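Local atomic coordinates of putative permease protein, ABC transporter (PDB entry 3IS6), a protein that probably serves as the permease of an ABC-type membrane transporter, this chain being its MacB-like periplasmic core domain. Residues A198-E201 / M202-R205. Numbering follows the deposited sequence.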
ATOM      1  N   ALA A 198     -14.568  24.820  12.671  1.00 20.98           N
ATOM      2  CA  ALA A 198     -13.973  24.725  11.358  1.00 20.50           C
ATOM      3  C   ALA A 198     -13.646  23.283  11.017  1.00 19.71           C
ATOM      4  O   ALA A 198     -13.785  22.871   9.904  1.00 20.58           O
ATOM      5  CB  ALA A 198     -12.772  25.561  11.275  1.00 20.70           C
ATOM      6  N   LEU A 199     -13.204  22.517  11.981  1.00 18.81           N
ATOM      7  CA  LEU A 199     -12.884  21.139  11.703  1.00 18.55           C
ATOM      8  C   LEU A 199     -14.131  20.424  11.265  1.00 18.29           C
ATOM      9  O   LEU A 199     -14.114  19.646  10.373  1.00 18.12           O
ATOM     10  CB  LEU A 199     -12.274  20.451  12.916  1.00 18.20           C
ATOM     11  CG  LEU A 199     -10.832  20.762  13.280  1.00 17.85           C
ATOM     12  CD1 LEU A 199     -10.412  20.063  14.503  1.00 18.84           C
ATOM     13  CD2 LEU A 199      -9.901  20.453  12.205  1.00 17.10           C
ATOM     14  N   LEU A 200     -15.232  20.718  11.900  1.00 18.17           N
ATOM     15  CA  LEU A 200     -16.489  20.125  11.526  1.00 19.35           C
ATOM     16  C   LEU A 200     -16.913  20.496  10.124  1.00 19.72           C
ATOM     17  O   LEU A 200     -17.452  19.696   9.421  1.00 19.33           O
ATOM     18  CB  LEU A 200     -17.558  20.609  12.459  1.00 19.54           C
ATOM     19  CG  LEU A 200     -18.546  19.633  13.021  1.00 21.65           C
ATOM     20  CD1 LEU A 200     -19.795  20.355  13.328  1.00 22.03           C
ATOM     21  CD2 LEU A 200     -18.802  18.451  12.186  1.00 21.49           C
ATOM     22  N   GLU A 201     -16.698  21.741   9.760  1.00 19.92           N
ATOM     23  CA  GLU A 201     -17.058  22.199   8.452  1.00 20.92           C
ATOM     24  C   GLU A 201     -16.247  21.436   7.441  1.00 20.94           C
ATOM     25  O   GLU A 201     -16.765  20.892   6.520  1.00 21.40           O
ATOM     26  CB  GLU A 201     -16.734  23.674   8.326  1.00 20.90           C
ATOM     27  CG  GLU A 201     -17.693  24.596   8.976  1.00 24.03           C
ATOM     28  CD  GLU A 201     -17.255  26.045   8.834  1.00 27.92           C
ATOM     29  OE1 GLU A 201     -16.938  26.477   7.705  1.00 29.78           O
ATOM     30  OE2 GLU A 201     -17.172  26.746   9.856  1.00 29.65           O
HETATM   31  N   MSE A 202     -14.966  21.330   7.687  1.00 20.83           N
HETATM   32  CA  MSE A 202     -14.100  20.572   6.838  1.00 21.21           C
HETATM   33  C   MSE A 202     -14.528  19.113   6.748  1.00 21.11           C
HETATM   34  O   MSE A 202     -14.561  18.560   5.692  1.00 20.56           O
HETATM   35  CB  MSE A 202     -12.694  20.664   7.404  1.00 21.10           C
HETATM   36  CG  MSE A 202     -11.633  19.887   6.681  1.00 21.68           C
HETATM   37 SE   MSE A 202     -10.038  19.669   7.666  1.00 26.51          SE
HETATM   38  CE  MSE A 202     -10.625  18.395   8.894  1.00 17.57           C
ATOM     39  N   GLN A 203     -14.899  18.502   7.855  1.00 21.39           N
ATOM     40  CA  GLN A 203     -15.285  17.108   7.863  1.00 21.47           C
ATOM     41  C   GLN A 203     -16.493  16.854   6.994  1.00 21.79           C
ATOM     42  O   GLN A 203     -16.555  15.901   6.289  1.00 21.67           O
ATOM     43  CB  GLN A 203     -15.589  16.677   9.281  1.00 21.46           C
ATOM     44  CG  GLN A 203     -15.926  15.229   9.449  1.00 21.71           C
ATOM     45  CD  GLN A 203     -16.404  14.862  10.857  1.00 21.85           C
ATOM     46  OE1 GLN A 203     -16.630  13.718  11.173  1.00 21.39           O
ATOM     47  NE2 GLN A 203     -16.538  15.849  11.688  1.00 19.29           N
ATOM     48  N   LYS A 204     -17.457  17.740   7.081  1.00 22.07           N
ATOM     49  CA  LYS A 204     -18.675  17.669   6.302  1.00 22.40           C
ATOM     50  C   LYS A 204     -18.435  17.786   4.794  1.00 22.57           C
ATOM     51  O   LYS A 204     -19.088  17.154   4.018  1.00 22.62           O
ATOM     52  CB  LYS A 204     -19.653  18.722   6.785  1.00 22.35           C
ATOM     53  CG  LYS A 204     -20.240  18.419   8.140  1.00 23.07           C
ATOM     54  CD  LYS A 204     -21.006  19.572   8.706  1.00 24.18           C
ATOM     55  CE  LYS A 204     -21.841  19.167   9.904  1.00 24.29           C
ATOM     56  NZ  LYS A 204     -22.719  20.289  10.319  1.00 24.87           N
ATOM     57  N   ARG A 205     -17.488  18.613   4.416  1.00 22.61           N
ATOM     58  CA  ARG A 205     -17.098  18.774   3.036  1.00 22.56           C
ATOM     59  C   ARG A 205     -16.519  17.522   2.434  1.00 22.72           C
ATOM     60  O   ARG A 205     -16.717  17.268   1.278  1.00 21.73           O
ATOM     61  CB  ARG A 205     -16.039  19.839   2.913  1.00 22.33           C
ATOM     62  CG  ARG A 205     -16.492  21.213   2.640  1.00 22.54           C
ATOM     63  CD  ARG A 205     -15.296  22.119   2.629  1.00 23.85           C
ATOM     64  NE  ARG A 205     -15.388  23.089   3.689  1.00 26.42           N
ATOM     65  CZ  ARG A 205     -14.451  23.378   4.563  1.00 24.45           C
ATOM     66  NH1 ARG A 205     -13.281  22.803   4.555  1.00 23.93           N
ATOM     67  NH2 ARG A 205     -14.710  24.267   5.465  1.00 25.63           N
TER
HETATM   68  O   HOH W   1     -13.525  24.729   7.541  1.00 28.41           O
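The carbonyl oxygen of A198 takes two donors: the backbone N of M202, at 2.9 Å and nearly straight (173°), and a water 3.0 Å from that same A198 O. The water bond depends on the backbone alone; the small methyl of A198 rests on I51. The same water also lies beside NH2 of R205, but too close for that contact to be more than doubtful. The backbone N atoms of Q203, K204 and R205 repeat the i to i+4 bond to O of L199, L200 and E201, so the alpha-helical pattern is unbroken.

R205 bends at chi3 (-117°), folding its guanidinium back beside the backbone, where C of E201 and CA of M202 lie toward the rim of one face. OE1 of E201 lies in the guanidinium plane, at its edge, but 3.9 Å from NH2 of R205, a long salt bridge with the two planes almost perpendicular. NH1 of R205 has a stronger partner, E50 of helix 43-50, so the arginine spans two acids.

On the buried side CD2 of L199 lies 4.0 Å from CE of selenomethionine M202, whose flexible chain also packs on A46 and I47. K204 passes its methylenes across partly exposed L200, CE of K204 lying 3.9 Å from CD2 of L200, and its charged end suits the exposed surface.

Buried L199 and M202 set against exposed E201, K204 and R205 mark helix 196-206 as amphipathic, packed through M202 on helix 43-50 and through Q203 on strand 218-225 of the MacB-like periplasmic domain.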